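Local coordinates for protein diffuse adherence adhesin (PDB 4MEE) that mediates bacterial attachment to human and other mammalian cells and promotes autoaggregation and biofilm formation, this chain covering its C-terminal transport unit with the outer-membrane beta barrel, at residues N369-A374 against N401-T406; M166-R171 against H341-W346. All blocks are in the same frame, centred on the assembly; numbering follows the deposited sequence.

Contact 1: residues N369-A374 against N401-T406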
ATOM      1  N   ASN A 369     -11.839  -2.908   7.303  1.00 32.56           N
ATOM      2  CA  ASN A 369     -11.308  -4.033   6.525  1.00 31.73           C
ATOM      3  C   ASN A 369      -9.967  -4.528   7.058  1.00 31.63           C
ATOM      4  O   ASN A 369      -9.130  -3.731   7.476  1.00 31.82           O
ATOM      5  CB  ASN A 369     -11.166  -3.626   5.052  1.00 31.18           C
ATOM      6  CG  ASN A 369     -10.398  -4.643   4.224  1.00 30.42           C
ATOM      7  OD1 ASN A 369     -10.829  -5.786   4.058  1.00 30.58           O
ATOM      8  ND2 ASN A 369      -9.257  -4.225   3.689  1.00 30.43           N
ATOM      9  N   ILE A 370      -9.775  -5.844   7.052  1.00 31.42           N
ATOM     10  CA  ILE A 370      -8.483  -6.431   7.400  1.00 31.87           C
ATOM     11  C   ILE A 370      -7.860  -7.091   6.169  1.00 32.31           C
ATOM     12  O   ILE A 370      -8.345  -8.120   5.681  1.00 32.39           O
ATOM     13  CB  ILE A 370      -8.580  -7.424   8.587  1.00 31.62           C
ATOM     14  CG1 ILE A 370      -8.978  -6.688   9.872  1.00 31.41           C
ATOM     15  CG2 ILE A 370      -7.255  -8.147   8.799  1.00 31.29           C
ATOM     16  CD1 ILE A 370      -9.446  -7.595  10.991  1.00 31.38           C
ATOM     17  N   GLN A 371      -6.797  -6.472   5.663  1.00 33.15           N
ATOM     18  CA  GLN A 371      -6.042  -7.018   4.542  1.00 34.39           C
ATOM     19  C   GLN A 371      -4.949  -7.957   5.045  1.00 35.26           C
ATOM     20  O   GLN A 371      -4.124  -7.574   5.873  1.00 35.21           O
ATOM     21  CB  GLN A 371      -5.441  -5.898   3.685  1.00 34.25           C
ATOM     22  CG  GLN A 371      -4.722  -6.392   2.438  1.00 35.54           C
ATOM     23  CD  GLN A 371      -4.446  -5.293   1.435  1.00 36.29           C
ATOM     24  OE1 GLN A 371      -3.305  -4.883   1.255  1.00 36.69           O
ATOM     25  NE2 GLN A 371      -5.493  -4.817   0.767  1.00 36.86           N
ATOM     26  N   THR A 372      -4.958  -9.186   4.542  1.00 36.60           N
ATOM     27  CA  THR A 372      -3.954 -10.172   4.911  1.00 38.40           C
ATOM     28  C   THR A 372      -3.114 -10.550   3.694  1.00 39.92           C
ATOM     29  O   THR A 372      -3.645 -10.883   2.630  1.00 40.53           O
ATOM     30  CB  THR A 372      -4.582 -11.437   5.534  1.00 39.02           C
ATOM     31  OG1 THR A 372      -5.736 -11.075   6.303  1.00 39.97           O
ATOM     32  CG2 THR A 372      -3.581 -12.149   6.440  1.00 39.30           C
ATOM     33  N   LYS A 373      -1.799 -10.473   3.866  1.00 41.07           N
ATOM     34  CA  LYS A 373      -0.851 -10.862   2.834  1.00 42.12           C
ATOM     35  C   LYS A 373      -0.044 -12.063   3.306  1.00 40.88           C
ATOM     36  O   LYS A 373       0.536 -12.043   4.390  1.00 41.78           O
ATOM     37  CB  LYS A 373       0.078  -9.697   2.481  1.00 44.53           C
ATOM     38  CG  LYS A 373      -0.597  -8.564   1.724  1.00 48.45           C
ATOM     39  CD  LYS A 373       0.420  -7.552   1.222  1.00 52.40           C
ATOM     40  CE  LYS A 373      -0.229  -6.526   0.307  1.00 55.35           C
ATOM     41  NZ  LYS A 373       0.767  -5.622  -0.331  1.00 56.92           N
ATOM     42  N   ALA A 374      -0.038 -13.114   2.493  1.00 39.95           N
ATOM     43  CA  ALA A 374       0.767 -14.302   2.752  1.00 39.37           C
ATOM     44  C   ALA A 374       1.581 -14.604   1.507  1.00 39.62           C
ATOM     45  O   ALA A 374       1.039 -14.648   0.404  1.00 39.93           O
ATOM     46  CB  ALA A 374      -0.122 -15.482   3.108  1.00 38.24           C
ATOM     47  N   ASN A 401       2.655 -12.897  -3.603  1.00 37.11           N
ATOM     48  CA  ASN A 401       1.769 -12.811  -2.442  1.00 36.78           C
ATOM     49  C   ASN A 401       0.306 -13.118  -2.748  1.00 35.61           C
ATOM     50  O   ASN A 401      -0.163 -12.935  -3.874  1.00 35.00           O
ATOM     51  CB  ASN A 401       1.858 -11.422  -1.799  1.00 36.66           C
ATOM     52  CG  ASN A 401       3.156 -11.197  -1.048  1.00 37.75           C
ATOM     53  OD1 ASN A 401       3.596 -12.041  -0.269  1.00 38.35           O
ATOM     54  ND2 ASN A 401       3.763 -10.037  -1.261  1.00 38.30           N
ATOM     55  N   TRP A 402      -0.402 -13.588  -1.726  1.00 35.57           N
ATOM     56  CA  TRP A 402      -1.847 -13.748  -1.784  1.00 35.60           C
ATOM     57  C   TRP A 402      -2.511 -12.711  -0.881  1.00 36.28           C
ATOM     58  O   TRP A 402      -2.272 -12.667   0.327  1.00 37.28           O
ATOM     59  CB  TRP A 402      -2.253 -15.179  -1.405  1.00 34.77           C
ATOM     60  CG  TRP A 402      -3.724 -15.370  -1.140  1.00 34.37           C
ATOM     61  CD1 TRP A 402      -4.766 -14.917  -1.900  1.00 34.48           C
ATOM     62  CD2 TRP A 402      -4.311 -16.089  -0.046  1.00 34.37           C
ATOM     63  NE1 TRP A 402      -5.962 -15.295  -1.340  1.00 34.08           N
ATOM     64  CE2 TRP A 402      -5.713 -16.018  -0.204  1.00 34.29           C
ATOM     65  CE3 TRP A 402      -3.787 -16.782   1.055  1.00 34.49           C
ATOM     66  CZ2 TRP A 402      -6.601 -16.613   0.699  1.00 34.46           C
ATOM     67  CZ3 TRP A 402      -4.671 -17.375   1.953  1.00 34.77           C
ATOM     68  CH2 TRP A 402      -6.063 -17.286   1.768  1.00 34.74           C
ATOM     69  N   ILE A 403      -3.335 -11.864  -1.484  1.00 36.60           N
ATOM     70  CA  ILE A 403      -4.025 -10.825  -0.743  1.00 36.97           C
ATOM     71  C   ILE A 403      -5.454 -11.253  -0.488  1.00 37.51           C
ATOM     72  O   ILE A 403      -6.170 -11.641  -1.409  1.00 37.43           O
ATOM     73  CB  ILE A 403      -4.027  -9.493  -1.506  1.00 37.10           C
ATOM     74  CG1 ILE A 403      -2.596  -8.992  -1.702  1.00 37.27           C
ATOM     75  CG2 ILE A 403      -4.861  -8.455  -0.767  1.00 36.58           C
ATOM     76  CD1 ILE A 403      -2.442  -8.050  -2.871  1.00 37.00           C
ATOM     77  N   HIS A 404      -5.856 -11.186   0.773  1.00 37.89           N
ATOM     78  CA  HIS A 404      -7.215 -11.478   1.169  1.00 38.78           C
ATOM     79  C   HIS A 404      -7.747 -10.251   1.874  1.00 38.05           C
ATOM     80  O   HIS A 404      -7.027  -9.633   2.643  1.00 38.53           O
ATOM     81  CB  HIS A 404      -7.231 -12.669   2.120  1.00 39.95           C
ATOM     82  CG  HIS A 404      -8.589 -12.998   2.656  1.00 41.17           C
ATOM     83  ND1 HIS A 404      -9.592 -13.514   1.866  1.00 41.46           N
ATOM     84  CD2 HIS A 404      -9.108 -12.890   3.902  1.00 41.92           C
ATOM     85  CE1 HIS A 404     -10.671 -13.711   2.601  1.00 42.10           C
ATOM     86  NE2 HIS A 404     -10.404 -13.339   3.840  1.00 42.13           N
ATOM     87  N   ASN A 405      -8.995  -9.889   1.608  1.00 37.86           N
ATOM     88  CA  ASN A 405      -9.635  -8.803   2.336  1.00 36.79           C
ATOM     89  C   ASN A 405     -10.874  -9.279   3.054  1.00 36.38           C
ATOM     90  O   ASN A 405     -11.690 -10.003   2.480  1.00 37.02           O
ATOM     91  CB  ASN A 405      -9.998  -7.670   1.392  1.00 37.21           C
ATOM     92  CG  ASN A 405      -8.784  -6.950   0.866  1.00 37.69           C
ATOM     93  OD1 ASN A 405      -8.122  -6.215   1.593  1.00 37.55           O
ATOM     94  ND2 ASN A 405      -8.481  -7.160  -0.407  1.00 38.53           N
ATOM     95  N   THR A 406     -11.021  -8.854   4.304  1.00 34.91           N
ATOM     96  CA  THR A 406     -12.192  -9.195   5.098  1.00 35.03           C
ATOM     97  C   THR A 406     -13.456  -8.471   4.625  1.00 34.47           C
ATOM     98  O   THR A 406     -14.541  -9.054   4.623  1.00 34.30           O
ATOM     99  CB  THR A 406     -11.923  -8.961   6.594  1.00 34.42           C
ATOM    100  OG1 THR A 406     -10.888  -9.853   7.017  1.00 35.38           O
ATOM    101  CG2 THR A 406     -13.162  -9.242   7.416  1.00 34.74           C
TER
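T372 and H404 form a hydrogen-bonded pair between two antiparallel neighbours of the autotransporter beta barrel, strands 370-383 and 397-405. The short strand segments run 4.7 Å apart, with 162° between their directions. Both probably cross the outer membrane.

Backbone bonds come first. T372 N donates to H404 O at 2.8 Å, and H404 N returns a bond to T372 O. A374 and W402 repeat this pairing, with W402 N to A374 O at 2.8 Å. K373 with I403 is the non-hydrogen-bonded pair between them, and Q371 with N405 the one on the other side of T372 and H404. In these pairs CA-H groups of Q371, K373 and I403 lean on carbonyl oxygens of the other strand. Beyond the last pair, T406 N donates to I370 O at 3.1 Å.

Apolar contacts differ on the two faces. T372, A374, W402 and H404 share the outer one. W402 is on the surface, and A374 CB lies 4.4 Å from W402 CE3. On the interior face, the extended K373 chain runs alongside I403, pointing the same way, with CE near CG1. I403 CG2 meets Q371 CG at 3.8 Å. K373 NZ goes on to salt bridges with D167 and E428.

Polar side chains gather on the interior face at N405. Q371 CG stands anti to the backbone N (chi1 -176°), and the chain extends beside N405 to bring NE2 to OD1. N369 supplies a second donor, while its own OD1 accepts from H407 N. N405 ND2 bonds to S423 O, which helps fix the amide's rotation. N405 OD1 therefore takes two bonds of 3.1 Å: Q371 NE2 lies in its carbonyl plane on a lone pair, and N369 ND2 comes in tilted 32° from that plane.

Contact 2: residues M166-R171 against H341-W346; sequences MDLNER and HLQAVW
L168 packs against Q343 of the barrel wall. The leucine and glutamine side chains lie alongside each other and run opposite ways. L168 CD2 lies 4.0 Å from Q343 CB. L168 CD1 rests against Q343 CG and CD, both at 4.2 Å. The same CD2 also reaches H341 CB at 4.2 Å, so one leucine spans two inward-pointing residues of the strand. This is the close-packed, buried part of the contact.

The segment 166-171 has no regular helix or strand. It follows helix 149-162 inside the autotransporter beta barrel, and a type II turn from D167 to E170 presents L168 to the wall strand 333-355.

The polar side is looser. Q343 extends with CG anti to its backbone N (chi1 -175°), which carries the amide out to the M166 backbone. Q343 NE2 gives only a weak bond to M166 O, at 3.4 Å and with the N-H well off line. It also has a weak bond to S314 OG. The D167 carboxylate is turned steeply against the Q343 amide, their planes 66° apart. D167 OD1 and Q343 OE1 are both acceptors, so their 3.4 Å approach is no hydrogen bond. The partner of OD1 is instead K373. Past the turn, E170 and R171 make no contact with 341-346; E170 pairs with R191, and R171 makes a cation-pi contact with W189.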
ATOM      1  N   MET A 166       2.649   0.413   4.020  1.00 42.84           N
ATOM      2  CA  MET A 166       4.048   0.077   3.864  1.00 44.73           C
ATOM      3  C   MET A 166       4.223  -1.425   3.978  1.00 45.93           C
ATOM      4  O   MET A 166       3.909  -2.014   5.003  1.00 46.78           O
ATOM      5  CB  MET A 166       4.878   0.770   4.926  1.00 46.47           C
ATOM      6  CG  MET A 166       6.277   1.132   4.459  1.00 48.00           C
ATOM      7  SD  MET A 166       7.359   1.615   5.816  1.00 50.18           S
ATOM      8  CE  MET A 166       6.718   0.575   7.125  1.00 50.61           C
ATOM      9  N   ASP A 167       4.747  -2.048   2.931  1.00 46.59           N
ATOM     10  CA  ASP A 167       4.900  -3.489   2.918  1.00 46.91           C
ATOM     11  C   ASP A 167       6.084  -3.905   3.737  1.00 46.17           C
ATOM     12  O   ASP A 167       6.899  -3.082   4.118  1.00 47.28           O
ATOM     13  CB  ASP A 167       5.082  -3.981   1.497  1.00 49.22           C
ATOM     14  CG  ASP A 167       3.768  -4.270   0.815  1.00 51.58           C
ATOM     15  OD1 ASP A 167       2.780  -4.567   1.518  1.00 51.41           O
ATOM     16  OD2 ASP A 167       3.718  -4.207  -0.429  1.00 52.42           O
ATOM     17  N   LEU A 168       6.170  -5.196   3.996  1.00 44.69           N
ATOM     18  CA  LEU A 168       7.261  -5.748   4.743  1.00 44.83           C
ATOM     19  C   LEU A 168       8.479  -5.597   3.890  1.00 46.57           C
ATOM     20  O   LEU A 168       8.367  -5.485   2.676  1.00 47.16           O
ATOM     21  CB  LEU A 168       7.017  -7.225   4.946  1.00 41.92           C
ATOM     22  CG  LEU A 168       6.723  -7.740   6.345  1.00 39.84           C
ATOM     23  CD1 LEU A 168       5.905  -6.735   7.124  1.00 39.59           C
ATOM     24  CD2 LEU A 168       5.936  -9.019   6.193  1.00 38.67           C
ATOM     25  N   ASN A 169       9.628  -5.560   4.549  1.00 47.27           N
ATOM     26  CA  ASN A 169      10.933  -5.620   3.917  1.00 48.25           C
ATOM     27  C   ASN A 169      11.325  -4.286   3.333  1.00 51.07           C
ATOM     28  O   ASN A 169      12.428  -4.110   2.855  1.00 50.84           O
ATOM     29  CB  ASN A 169      11.005  -6.718   2.853  1.00 47.20           C
ATOM     30  CG  ASN A 169      11.167  -8.101   3.453  1.00 46.49           C
ATOM     31  OD1 ASN A 169      12.074  -8.347   4.246  1.00 45.82           O
ATOM     32  ND2 ASN A 169      10.289  -9.014   3.069  1.00 45.70           N
ATOM     33  N   GLU A 170      10.424  -3.324   3.378  1.00 53.11           N
ATOM     34  CA  GLU A 170      10.773  -2.021   2.897  1.00 55.76           C
ATOM     35  C   GLU A 170      11.695  -1.347   3.883  1.00 54.19           C
ATOM     36  O   GLU A 170      12.686  -0.750   3.505  1.00 53.34           O
ATOM     37  CB  GLU A 170       9.531  -1.189   2.677  1.00 58.23           C
ATOM     38  CG  GLU A 170       9.197  -1.018   1.218  1.00 63.02           C
ATOM     39  CD  GLU A 170      10.240  -0.194   0.495  1.00 67.69           C
ATOM     40  OE1 GLU A 170      11.415  -0.208   0.912  1.00 68.61           O
ATOM     41  OE2 GLU A 170       9.880   0.471  -0.495  1.00 69.41           O
ATOM     42  N   ARG A 171      11.382  -1.481   5.161  1.00 53.36           N
ATOM     43  CA  ARG A 171      12.148  -0.819   6.190  1.00 52.19           C
ATOM     44  C   ARG A 171      13.359  -1.607   6.612  1.00 51.91           C
ATOM     45  O   ARG A 171      13.382  -2.167   7.699  1.00 53.26           O
ATOM     46  CB  ARG A 171      11.277  -0.604   7.416  1.00 51.28           C
ATOM     47  CG  ARG A 171      10.653   0.764   7.505  1.00 51.04           C
ATOM     48  CD  ARG A 171      11.494   1.781   6.787  1.00 50.66           C
ATOM     49  NE  ARG A 171      10.933   2.071   5.482  1.00 51.44           N
ATOM     50  CZ  ARG A 171      11.674   2.376   4.433  1.00 50.88           C
ATOM     51  NH1 ARG A 171      12.989   2.415   4.563  1.00 51.12           N
ATOM     52  NH2 ARG A 171      11.110   2.633   3.262  1.00 50.55           N
ATOM     53  N   HIS A 341       6.563 -15.323   4.423  1.00 39.40           N
ATOM     54  CA  HIS A 341       6.108 -14.255   5.318  1.00 39.24           C
ATOM     55  C   HIS A 341       4.589 -14.079   5.352  1.00 39.56           C
ATOM     56  O   HIS A 341       3.881 -14.496   4.433  1.00 40.16           O
ATOM     57  CB  HIS A 341       6.789 -12.928   4.961  1.00 38.52           C
ATOM     58  CG  HIS A 341       6.547 -12.483   3.553  1.00 38.23           C
ATOM     59  ND1 HIS A 341       7.500 -12.597   2.562  1.00 38.67           N
ATOM     60  CD2 HIS A 341       5.459 -11.932   2.965  1.00 37.94           C
ATOM     61  CE1 HIS A 341       7.009 -12.133   1.428  1.00 38.22           C
ATOM     62  NE2 HIS A 341       5.771 -11.726   1.644  1.00 37.53           N
ATOM     63  N   LEU A 342       4.109 -13.445   6.420  1.00 40.03           N
ATOM     64  CA  LEU A 342       2.687 -13.190   6.632  1.00 40.64           C
ATOM     65  C   LEU A 342       2.506 -11.783   7.201  1.00 39.58           C
ATOM     66  O   LEU A 342       3.243 -11.377   8.102  1.00 39.33           O
ATOM     67  CB  LEU A 342       2.105 -14.240   7.587  1.00 42.81           C
ATOM     68  CG  LEU A 342       0.664 -14.130   8.098  1.00 44.60           C
ATOM     69  CD1 LEU A 342      -0.353 -14.462   7.016  1.00 45.99           C
ATOM     70  CD2 LEU A 342       0.472 -15.038   9.303  1.00 45.61           C
ATOM     71  N   GLN A 343       1.529 -11.048   6.673  1.00 38.69           N
ATOM     72  CA  GLN A 343       1.272  -9.660   7.070  1.00 37.66           C
ATOM     73  C   GLN A 343      -0.227  -9.381   7.178  1.00 36.04           C
ATOM     74  O   GLN A 343      -1.007  -9.832   6.337  1.00 36.54           O
ATOM     75  CB  GLN A 343       1.916  -8.693   6.067  1.00 37.77           C
ATOM     76  CG  GLN A 343       1.816  -7.218   6.444  1.00 38.97           C
ATOM     77  CD  GLN A 343       2.195  -6.272   5.315  1.00 40.40           C
ATOM     78  OE1 GLN A 343       2.328  -6.675   4.160  1.00 41.44           O
ATOM     79  NE2 GLN A 343       2.378  -4.999   5.652  1.00 40.65           N
ATOM     80  N   ALA A 344      -0.617  -8.636   8.212  1.00 34.01           N
ATOM     81  CA  ALA A 344      -2.009  -8.217   8.406  1.00 32.26           C
ATOM     82  C   ALA A 344      -2.106  -6.708   8.636  1.00 31.38           C
ATOM     83  O   ALA A 344      -1.324  -6.139   9.402  1.00 31.54           O
ATOM     84  CB  ALA A 344      -2.644  -8.976   9.561  1.00 31.28           C
ATOM     85  N   VAL A 345      -3.065  -6.071   7.964  1.00 30.33           N
ATOM     86  CA  VAL A 345      -3.280  -4.625   8.070  1.00 30.38           C
ATOM     87  C   VAL A 345      -4.732  -4.308   8.451  1.00 30.81           C
ATOM     88  O   VAL A 345      -5.667  -4.848   7.859  1.00 30.58           O
ATOM     89  CB  VAL A 345      -2.925  -3.886   6.751  1.00 29.72           C
ATOM     90  CG1 VAL A 345      -3.067  -2.380   6.919  1.00 29.88           C
ATOM     91  CG2 VAL A 345      -1.517  -4.229   6.286  1.00 29.63           C
ATOM     92  N   TRP A 346      -4.904  -3.436   9.443  1.00 31.56           N
ATOM     93  CA  TRP A 346      -6.223  -2.919   9.813  1.00 32.32           C
ATOM     94  C   TRP A 346      -6.448  -1.544   9.189  1.00 32.39           C
ATOM     95  O   TRP A 346      -5.760  -0.577   9.518  1.00 32.14           O
ATOM     96  CB  TRP A 346      -6.390  -2.863  11.340  1.00 33.30           C
ATOM     97  CG  TRP A 346      -7.525  -1.982  11.811  1.00 34.96           C
ATOM     98  CD1 TRP A 346      -8.843  -2.085  11.466  1.00 35.56           C
ATOM     99  CD2 TRP A 346      -7.436  -0.875  12.720  1.00 35.85           C
ATOM    100  NE1 TRP A 346      -9.579  -1.108  12.096  1.00 35.95           N
ATOM    101  CE2 TRP A 346      -8.741  -0.352  12.871  1.00 36.06           C
ATOM    102  CE3 TRP A 346      -6.380  -0.272  13.417  1.00 36.30           C
ATOM    103  CZ2 TRP A 346      -9.021   0.743  13.693  1.00 36.33           C
ATOM    104  CZ3 TRP A 346      -6.659   0.814  14.238  1.00 36.66           C
ATOM    105  CH2 TRP A 346      -7.972   1.309  14.369  1.00 36.84           C
TER

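How the contacts relate
Contacts 1 and 2 meet on strand 370-383, which pairs with strand 397-405 on one side and strand 333-355 on the other. Their centres are 11 Å apart. K373 N probably bonds to Q343 O at 2.7 Å, and V345 N to Q371 O at 2.8 Å, joining the strands of the two contacts. Side chains add further links inside the barrel. Besides the K373-D167 pair, H341 NE2 of contact 2 hydrogen-bonds to N401 OD1 of contact 1. Contact 1 thus joins wall strands, while contact 2 fits the interior segment 166-171 against the same wall. In sequence, both segments of contact 2 precede those of contact 1.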